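Local coordinates for uncharacterized protein (Legionella pneumophila subsp. pneumophila, PDB 5T2X) that is of unknown function, a mainly helical member of the DUF5630 family crystallised as a single chain, at residues G172-Y177 with L202-L207; E85-T90 with H210-S215. All blocks are in the same frame, centred on the assembly; numbering follows the deposited sequence.

Contact 1 (G172-Y177 with L202-L207); sequences GYLLFY and LIARKL
One face of the Tyr173 ring is met by the CG2 methyl of Ile203, which stands 3.6 Å from the ring centroid and only 6° off the ring normal, a well-centred CH-pi contact. The distances from CG2 to the ring carbons bear this out, since they stay within a narrow range, the shortest being 3.7 Å to Tyr173 CE1. Leu207 approaches the same ring obliquely, with its CD1 methyl 3.9 Å from Tyr173 CE2. In Ile203 the CG2 branch is set anti to the backbone N while CG1 lies anti to the carbonyl carbon (chi1 -64°), which turns the methyl toward the aromatic face and leaves the longer branch to touch the ring margin through CD1. At the root of the ring, the CB atoms of Tyr173 and Ala204 come to 3.7 Å, and Leu174 reaches the same alanine methyl with its CD2 branch. The small Ala204 thus receives two neighbouring residues of helix 169-185 where the backbones run nearest, 5.2 Å between the CA atoms of Tyr173 and Ala204. The segments 172-177 and 202-207 are antiparallel, at 163° between their N-to-C directions, and their axes approach to 8.4 Å, as expected of successive helices packed in an all-helical fold. Helix 252-272 adjoins both sides, through Ile269 at Tyr173 and Ala262 at Ile203. Thr170, just before 172-177, adds a polar tie between the helices through its OG1 and Ala204 O. Between the two segments themselves every contact is carbon to carbon, implying dispersion and exclusion of water, with the CH-pi contact as the one directional element.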
ATOM      1  N   GLY A 172       4.620  -5.329  -2.982  1.00 36.44           N
ATOM      2  CA  GLY A 172       3.980  -5.881  -1.799  1.00 35.81           C
ATOM      3  C   GLY A 172       4.627  -7.177  -1.346  1.00 36.94           C
ATOM      4  O   GLY A 172       4.929  -7.356  -0.163  1.00 35.21           O
ATOM      5  N   TYR A 173       4.855  -8.099  -2.285  1.00 32.12           N
ATOM      6  CA  TYR A 173       5.488  -9.365  -1.931  1.00 34.95           C
ATOM      7  C   TYR A 173       6.956  -9.181  -1.571  1.00 35.08           C
ATOM      8  O   TYR A 173       7.494  -9.950  -0.767  1.00 35.07           O
ATOM      9  CB  TYR A 173       5.331 -10.373  -3.070  1.00 24.76           C
ATOM     10  CG  TYR A 173       3.969 -11.026  -3.090  1.00 27.46           C
ATOM     11  CD1 TYR A 173       3.715 -12.164  -2.339  1.00 26.87           C
ATOM     12  CD2 TYR A 173       2.931 -10.491  -3.841  1.00 29.47           C
ATOM     13  CE1 TYR A 173       2.467 -12.760  -2.343  1.00 29.10           C
ATOM     14  CE2 TYR A 173       1.682 -11.081  -3.853  1.00 34.32           C
ATOM     15  CZ  TYR A 173       1.456 -12.214  -3.101  1.00 30.83           C
ATOM     16  OH  TYR A 173       0.214 -12.804  -3.109  1.00 40.21           O
ATOM     17  N   LEU A 174       7.619  -8.174  -2.144  1.00 22.96           N
ATOM     18  CA  LEU A 174       8.979  -7.869  -1.713  1.00 29.23           C
ATOM     19  C   LEU A 174       9.002  -7.352  -0.282  1.00 34.09           C
ATOM     20  O   LEU A 174       9.945  -7.639   0.466  1.00 38.19           O
ATOM     21  CB  LEU A 174       9.622  -6.858  -2.662  1.00 27.96           C
ATOM     22  CG  LEU A 174      10.101  -7.421  -4.003  1.00 38.98           C
ATOM     23  CD1 LEU A 174      10.780  -6.341  -4.829  1.00 38.08           C
ATOM     24  CD2 LEU A 174      11.038  -8.597  -3.781  1.00 33.29           C
ATOM     25  N   LEU A 175       7.977  -6.595   0.119  1.00 34.39           N
ATOM     26  CA  LEU A 175       7.878  -6.162   1.508  1.00 27.10           C
ATOM     27  C   LEU A 175       7.659  -7.351   2.437  1.00 23.34           C
ATOM     28  O   LEU A 175       8.290  -7.443   3.496  1.00 33.52           O
ATOM     29  CB  LEU A 175       6.750  -5.140   1.663  1.00 32.92           C
ATOM     30  CG  LEU A 175       6.406  -4.726   3.095  1.00 34.09           C
ATOM     31  CD1 LEU A 175       7.597  -4.060   3.769  1.00 26.85           C
ATOM     32  CD2 LEU A 175       5.193  -3.807   3.114  1.00 34.77           C
ATOM     33  N   PHE A 176       6.767  -8.269   2.053  1.00 26.52           N
ATOM     34  CA  PHE A 176       6.564  -9.484   2.835  1.00 27.77           C
ATOM     35  C   PHE A 176       7.842 -10.310   2.901  1.00 34.06           C
ATOM     36  O   PHE A 176       8.168 -10.880   3.948  1.00 31.42           O
ATOM     37  CB  PHE A 176       5.424 -10.303   2.230  1.00 33.08           C
ATOM     38  CG  PHE A 176       4.944 -11.431   3.104  1.00 36.02           C
ATOM     39  CD1 PHE A 176       5.548 -12.678   3.053  1.00 33.61           C
ATOM     40  CD2 PHE A 176       3.873 -11.248   3.963  1.00 33.67           C
ATOM     41  CE1 PHE A 176       5.099 -13.718   3.851  1.00 33.46           C
ATOM     42  CE2 PHE A 176       3.419 -12.284   4.763  1.00 37.88           C
ATOM     43  CZ  PHE A 176       4.034 -13.519   4.707  1.00 35.61           C
ATOM     44  N   TYR A 177       8.578 -10.381   1.791  1.00 33.39           N
ATOM     45  CA  TYR A 177       9.835 -11.121   1.773  1.00 32.30           C
ATOM     46  C   TYR A 177      10.854 -10.493   2.716  1.00 34.22           C
ATOM     47  O   TYR A 177      11.496 -11.191   3.510  1.00 34.64           O
ATOM     48  CB  TYR A 177      10.374 -11.186   0.340  1.00 29.57           C
ATOM     49  CG  TYR A 177      11.882 -11.125   0.225  1.00 37.66           C
ATOM     50  CD1 TYR A 177      12.667 -12.244   0.477  1.00 39.45           C
ATOM     51  CD2 TYR A 177      12.520  -9.949  -0.153  1.00 31.02           C
ATOM     52  CE1 TYR A 177      14.046 -12.189   0.369  1.00 38.04           C
ATOM     53  CE2 TYR A 177      13.896  -9.886  -0.264  1.00 42.99           C
ATOM     54  CZ  TYR A 177      14.653 -11.008  -0.004  1.00 44.59           C
ATOM     55  OH  TYR A 177      16.023 -10.944  -0.115  1.00 49.37           O
ATOM     56  N   LEU A 202       9.829 -15.393  -4.613  1.00 49.02           N
ATOM     57  CA  LEU A 202       9.564 -16.001  -5.912  1.00 42.92           C
ATOM     58  C   LEU A 202       8.293 -15.439  -6.537  1.00 40.33           C
ATOM     59  O   LEU A 202       8.255 -15.170  -7.744  1.00 45.93           O
ATOM     60  CB  LEU A 202       9.470 -17.521  -5.774  1.00 36.97           C
ATOM     61  CG  LEU A 202      10.742 -18.246  -5.327  1.00 39.78           C
ATOM     62  CD1 LEU A 202      10.489 -19.737  -5.163  1.00 37.48           C
ATOM     63  CD2 LEU A 202      11.872 -18.000  -6.310  1.00 43.01           C
ATOM     64  N   ILE A 203       7.243 -15.252  -5.733  1.00 42.22           N
ATOM     65  CA  ILE A 203       6.003 -14.682  -6.253  1.00 36.82           C
ATOM     66  C   ILE A 203       6.241 -13.267  -6.763  1.00 36.51           C
ATOM     67  O   ILE A 203       5.706 -12.869  -7.805  1.00 47.71           O
ATOM     68  CB  ILE A 203       4.902 -14.722  -5.177  1.00 40.01           C
ATOM     69  CG1 ILE A 203       4.567 -16.167  -4.808  1.00 37.65           C
ATOM     70  CG2 ILE A 203       3.653 -14.000  -5.661  1.00 31.80           C
ATOM     71  CD1 ILE A 203       3.581 -16.291  -3.666  1.00 34.80           C
ATOM     72  N   ALA A 204       7.058 -12.491  -6.046  1.00 38.70           N
ATOM     73  CA  ALA A 204       7.354 -11.129  -6.478  1.00 41.37           C
ATOM     74  C   ALA A 204       8.028 -11.118  -7.844  1.00 43.22           C
ATOM     75  O   ALA A 204       7.776 -10.224  -8.662  1.00 43.15           O
ATOM     76  CB  ALA A 204       8.231 -10.429  -5.440  1.00 33.42           C
ATOM     77  N   ARG A 205       8.883 -12.105  -8.114  1.00 40.66           N
ATOM     78  CA  ARG A 205       9.530 -12.171  -9.419  1.00 39.71           C
ATOM     79  C   ARG A 205       8.545 -12.602 -10.498  1.00 39.43           C
ATOM     80  O   ARG A 205       8.516 -12.021 -11.589  1.00 43.73           O
ATOM     81  CB  ARG A 205      10.722 -13.125  -9.366  1.00 38.50           C
ATOM     82  CG  ARG A 205      11.592 -13.090 -10.610  1.00 47.51           C
ATOM     83  CD  ARG A 205      12.762 -14.051 -10.489  1.00 46.60           C
ATOM     84  NE  ARG A 205      13.733 -13.867 -11.563  1.00 53.77           N
ATOM     85  CZ  ARG A 205      14.835 -14.595 -11.707  1.00 60.16           C
ATOM     86  NH1 ARG A 205      15.112 -15.565 -10.845  1.00 50.43           N
ATOM     87  NH2 ARG A 205      15.663 -14.353 -12.716  1.00 54.04           N
ATOM     88  N   LYS A 206       7.719 -13.612 -10.204  1.00 38.58           N
ATOM     89  CA  LYS A 206       6.748 -14.113 -11.172  1.00 44.56           C
ATOM     90  C   LYS A 206       5.666 -13.094 -11.503  1.00 47.83           C
ATOM     91  O   LYS A 206       4.970 -13.255 -12.511  1.00 58.47           O
ATOM     92  CB  LYS A 206       6.112 -15.400 -10.646  1.00 40.16           C
ATOM     93  CG  LYS A 206       7.106 -16.536 -10.478  1.00 41.71           C
ATOM     94  CD  LYS A 206       6.474 -17.760  -9.842  1.00 42.58           C
ATOM     95  CE  LYS A 206       7.497 -18.875  -9.707  1.00 46.88           C
ATOM     96  NZ  LYS A 206       8.081 -19.241 -11.029  1.00 48.93           N
ATOM     97  N   LEU A 207       5.499 -12.059 -10.682  1.00 48.21           N
ATOM     98  CA  LEU A 207       4.549 -10.994 -10.968  1.00 43.21           C
ATOM     99  C   LEU A 207       5.200  -9.770 -11.594  1.00 39.67           C
ATOM    100  O   LEU A 207       4.484  -8.893 -12.084  1.00 44.39           O
ATOM    101  CB  LEU A 207       3.817 -10.572  -9.685  1.00 43.47           C
ATOM    102  CG  LEU A 207       2.949 -11.614  -8.977  1.00 45.05           C
ATOM    103  CD1 LEU A 207       2.323 -11.018  -7.726  1.00 39.43           C
ATOM    104  CD2 LEU A 207       1.878 -12.153  -9.909  1.00 50.05           C
TER

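Contact 2 (E85-T90 with H210-S215); sequences EYPPLT and HQYSIS
Pro87 and Tyr212 form the centre of a partly buried loop-to-helix contact, in which the irregular chain 85-90, leading into helix 91-111, lies against the first turn of helix 211-220. The proline ring crosses the tyrosine at about a right angle and sits over one of its faces: Pro87 CD is 3.5 Å from the ring centroid and 3° off the normal, a CH-pi contact. Pro87 CG lies over the same face, toward the CD2-CE2 side, 3.4 Å from Tyr212 CE2. Next to it the CB atoms of Tyr86 and Tyr212 meet at 4.0 Å. Tyr86 has CG wedged between its backbone N and carbonyl carbon (chi1 56°), a torsion that brings the ring against the helix, where CD2 touches Ser215 CB at 3.8 Å and the ring goes on to Ala216 and Asn219; its hydroxyl is hydrogen-bonded to His168. The helix start is an N-cap: His210 ND1 accepts from Tyr212 N at 3.0 Å, the donor nitrogen lying 5° out of the imidazole plane at the ring edge, which ties the backbone of the ring-bearing residue to the cap. His210 NE2 is held in turn by the carbonyl oxygen of Phe273. A single water supplies the polar link between the segments, donating to Glu85 O at 2.9 Å and to Ser215 OG at 2.8 Å, and it rests in the plane of the Tyr212 ring at its edge. Ser215 OG is also hydrogen-bonded to Glu84, and the Glu85 carboxylate forms a salt bridge with Arg70. A cis peptide precedes Pro88, and its carbonyl oxygen, Pro87 O, accepts from Trp169 NE1.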
ATOM      1  N   GLU A  85      -2.103   4.305 -11.852  1.00 41.31           N
ATOM      2  CA  GLU A  85      -3.214   3.555 -11.290  1.00 41.89           C
ATOM      3  C   GLU A  85      -3.105   2.086 -11.673  1.00 43.53           C
ATOM      4  O   GLU A  85      -2.625   1.742 -12.756  1.00 45.99           O
ATOM      5  CB  GLU A  85      -4.552   4.118 -11.771  1.00 38.38           C
ATOM      6  CG  GLU A  85      -4.684   5.624 -11.625  1.00 42.90           C
ATOM      7  CD  GLU A  85      -5.968   6.156 -12.229  1.00 49.54           C
ATOM      8  OE1 GLU A  85      -7.006   5.470 -12.122  1.00 54.42           O
ATOM      9  OE2 GLU A  85      -5.937   7.257 -12.819  1.00 54.37           O
ATOM     10  N   TYR A  86      -3.559   1.216 -10.765  1.00 42.62           N
ATOM     11  CA  TYR A  86      -3.589  -0.214 -11.033  1.00 38.02           C
ATOM     12  C   TYR A  86      -4.539  -0.879 -10.052  1.00 41.99           C
ATOM     13  O   TYR A  86      -4.545  -0.508  -8.871  1.00 43.33           O
ATOM     14  CB  TYR A  86      -2.194  -0.842 -10.929  1.00 41.47           C
ATOM     15  CG  TYR A  86      -1.493  -0.624  -9.605  1.00 47.08           C
ATOM     16  CD1 TYR A  86      -1.594  -1.558  -8.581  1.00 41.68           C
ATOM     17  CD2 TYR A  86      -0.719   0.508  -9.385  1.00 37.97           C
ATOM     18  CE1 TYR A  86      -0.953  -1.365  -7.372  1.00 38.77           C
ATOM     19  CE2 TYR A  86      -0.074   0.709  -8.180  1.00 34.42           C
ATOM     20  CZ  TYR A  86      -0.192  -0.231  -7.178  1.00 35.83           C
ATOM     21  OH  TYR A  86       0.450  -0.034  -5.977  1.00 38.35           O
ATOM     22  N   PRO A  87      -5.349  -1.837 -10.495  1.00 46.60           N
ATOM     23  CA  PRO A  87      -6.260  -2.532  -9.578  1.00 45.65           C
ATOM     24  C   PRO A  87      -5.483  -3.404  -8.606  1.00 51.02           C
ATOM     25  O   PRO A  87      -4.283  -3.643  -8.803  1.00 41.04           O
ATOM     26  CB  PRO A  87      -7.130  -3.374 -10.526  1.00 42.83           C
ATOM     27  CG  PRO A  87      -6.290  -3.572 -11.724  1.00 44.57           C
ATOM     28  CD  PRO A  87      -5.483  -2.317 -11.879  1.00 43.01           C
ATOM     29  N   PRO A  88      -6.132  -3.916  -7.543  1.00 43.20           N
ATOM     30  CA  PRO A  88      -7.559  -3.821  -7.199  1.00 39.36           C
ATOM     31  C   PRO A  88      -7.987  -2.510  -6.533  1.00 47.75           C
ATOM     32  O   PRO A  88      -9.180  -2.328  -6.288  1.00 53.49           O
ATOM     33  CB  PRO A  88      -7.751  -4.992  -6.234  1.00 41.08           C
ATOM     34  CG  PRO A  88      -6.434  -5.124  -5.563  1.00 36.31           C
ATOM     35  CD  PRO A  88      -5.401  -4.782  -6.602  1.00 33.41           C
ATOM     36  N   LEU A  89      -7.046  -1.614  -6.248  1.00 43.64           N
ATOM     37  CA  LEU A  89      -7.381  -0.367  -5.574  1.00 41.18           C
ATOM     38  C   LEU A  89      -8.029   0.617  -6.539  1.00 38.83           C
ATOM     39  O   LEU A  89      -7.655   0.701  -7.712  1.00 40.87           O
ATOM     40  CB  LEU A  89      -6.135   0.261  -4.950  1.00 41.85           C
ATOM     41  CG  LEU A  89      -5.553  -0.444  -3.724  1.00 43.82           C
ATOM     42  CD1 LEU A  89      -4.457   0.403  -3.091  1.00 46.25           C
ATOM     43  CD2 LEU A  89      -6.644  -0.757  -2.712  1.00 32.69           C
ATOM     44  N   THR A  90      -9.008   1.365  -6.036  1.00 37.83           N
ATOM     45  CA  THR A  90      -9.658   2.398  -6.826  1.00 42.27           C
ATOM     46  C   THR A  90      -8.852   3.694  -6.765  1.00 40.54           C
ATOM     47  O   THR A  90      -7.919   3.842  -5.970  1.00 41.56           O
ATOM     48  CB  THR A  90     -11.086   2.636  -6.337  1.00 38.88           C
ATOM     49  OG1 THR A  90     -11.056   3.229  -5.034  1.00 49.30           O
ATOM     50  CG2 THR A  90     -11.848   1.321  -6.267  1.00 34.43           C
ATOM     51  N   HIS A 210       3.959  -8.262 -15.125  1.00 53.85           N
ATOM     52  CA  HIS A 210       2.605  -7.808 -15.410  1.00 50.12           C
ATOM     53  C   HIS A 210       2.539  -6.284 -15.452  1.00 54.97           C
ATOM     54  O   HIS A 210       3.277  -5.588 -14.750  1.00 47.02           O
ATOM     55  CB  HIS A 210       1.634  -8.349 -14.361  1.00 52.72           C
ATOM     56  CG  HIS A 210       0.198  -8.292 -14.779  1.00 56.38           C
ATOM     57  ND1 HIS A 210      -0.524  -7.118 -14.811  1.00 53.23           N
ATOM     58  CD2 HIS A 210      -0.655  -9.268 -15.174  1.00 53.54           C
ATOM     59  CE1 HIS A 210      -1.756  -7.372 -15.213  1.00 54.85           C
ATOM     60  NE2 HIS A 210      -1.862  -8.669 -15.439  1.00 58.77           N
ATOM     61  N   GLN A 211       1.637  -5.772 -16.293  1.00 49.60           N
ATOM     62  CA  GLN A 211       1.506  -4.327 -16.459  1.00 52.09           C
ATOM     63  C   GLN A 211       1.112  -3.649 -15.153  1.00 54.82           C
ATOM     64  O   GLN A 211       1.658  -2.595 -14.803  1.00 50.26           O
ATOM     65  CB  GLN A 211       0.482  -4.019 -17.552  1.00 48.97           C
ATOM     66  CG  GLN A 211       0.095  -2.552 -17.640  1.00 74.64           C
ATOM     67  CD  GLN A 211      -1.112  -2.319 -18.528  1.00 83.97           C
ATOM     68  OE1 GLN A 211      -1.488  -3.180 -19.323  1.00 77.61           O
ATOM     69  NE2 GLN A 211      -1.732  -1.151 -18.391  1.00 87.11           N
ATOM     70  N   TYR A 212       0.163  -4.237 -14.422  1.00 41.90           N
ATOM     71  CA  TYR A 212      -0.265  -3.648 -13.157  1.00 40.77           C
ATOM     72  C   TYR A 212       0.861  -3.661 -12.132  1.00 46.03           C
ATOM     73  O   TYR A 212       0.983  -2.733 -11.323  1.00 47.32           O
ATOM     74  CB  TYR A 212      -1.490  -4.391 -12.623  1.00 43.69           C
ATOM     75  CG  TYR A 212      -2.705  -4.293 -13.517  1.00 48.06           C
ATOM     76  CD1 TYR A 212      -2.878  -3.213 -14.374  1.00 44.74           C
ATOM     77  CD2 TYR A 212      -3.680  -5.281 -13.505  1.00 58.14           C
ATOM     78  CE1 TYR A 212      -3.987  -3.121 -15.194  1.00 46.89           C
ATOM     79  CE2 TYR A 212      -4.792  -5.200 -14.323  1.00 61.38           C
ATOM     80  CZ  TYR A 212      -4.942  -4.117 -15.162  1.00 52.49           C
ATOM     81  OH  TYR A 212      -6.049  -4.032 -15.975  1.00 51.87           O
ATOM     82  N   SER A 213       1.699  -4.700 -12.151  1.00 41.60           N
ATOM     83  CA  SER A 213       2.822  -4.756 -11.223  1.00 42.28           C
ATOM     84  C   SER A 213       3.909  -3.760 -11.599  1.00 43.19           C
ATOM     85  O   SER A 213       4.589  -3.227 -10.715  1.00 51.37           O
ATOM     86  CB  SER A 213       3.389  -6.173 -11.172  1.00 48.87           C
ATOM     87  OG  SER A 213       4.502  -6.247 -10.298  1.00 51.50           O
ATOM     88  N   ILE A 214       4.089  -3.499 -12.897  1.00 45.65           N
ATOM     89  CA  ILE A 214       5.037  -2.475 -13.329  1.00 47.95           C
ATOM     90  C   ILE A 214       4.624  -1.113 -12.787  1.00 41.04           C
ATOM     91  O   ILE A 214       5.469  -0.308 -12.376  1.00 46.33           O
ATOM     92  CB  ILE A 214       5.150  -2.465 -14.865  1.00 53.51           C
ATOM     93  CG1 ILE A 214       5.781  -3.765 -15.366  1.00 58.48           C
ATOM     94  CG2 ILE A 214       5.962  -1.269 -15.340  1.00 49.52           C
ATOM     95  CD1 ILE A 214       7.223  -3.940 -14.950  1.00 70.57           C
ATOM     96  N   SER A 215       3.319  -0.836 -12.773  1.00 40.86           N
ATOM     97  CA  SER A 215       2.838   0.419 -12.206  1.00 41.12           C
ATOM     98  C   SER A 215       3.044   0.452 -10.696  1.00 48.29           C
ATOM     99  O   SER A 215       3.350   1.508 -10.129  1.00 43.85           O
ATOM    100  CB  SER A 215       1.364   0.620 -12.556  1.00 36.23           C
ATOM    101  OG  SER A 215       1.187   0.742 -13.959  1.00 42.65           O
TER
HETATM  102  O   HOH W   1      -1.378  -0.241 -14.525  1.00 43.42           O

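Overall arrangement
Both contacts rest a hydrocarbon group on a tyrosine face, but in different settings. Contact 1 is buried and lies between two long helices, 169-185 and 191-207, its two segments meeting by apolar atoms alone; contact 2 is only partly buried, sets a loop against a helix start, and adds a water bridge and a capped helix end. In sequence, contact 1 joins neighbouring helices, whereas the segments of contact 2 stand 120 residues apart at their closest ends and bring an earlier part of the chain back to the later helices. Their centres are 14 Å apart, and they meet directly where Leu207 O approaches Ser213 CB at 3.1 Å. Thr170 serves both, bonding Ala204 O and Ser213 OG.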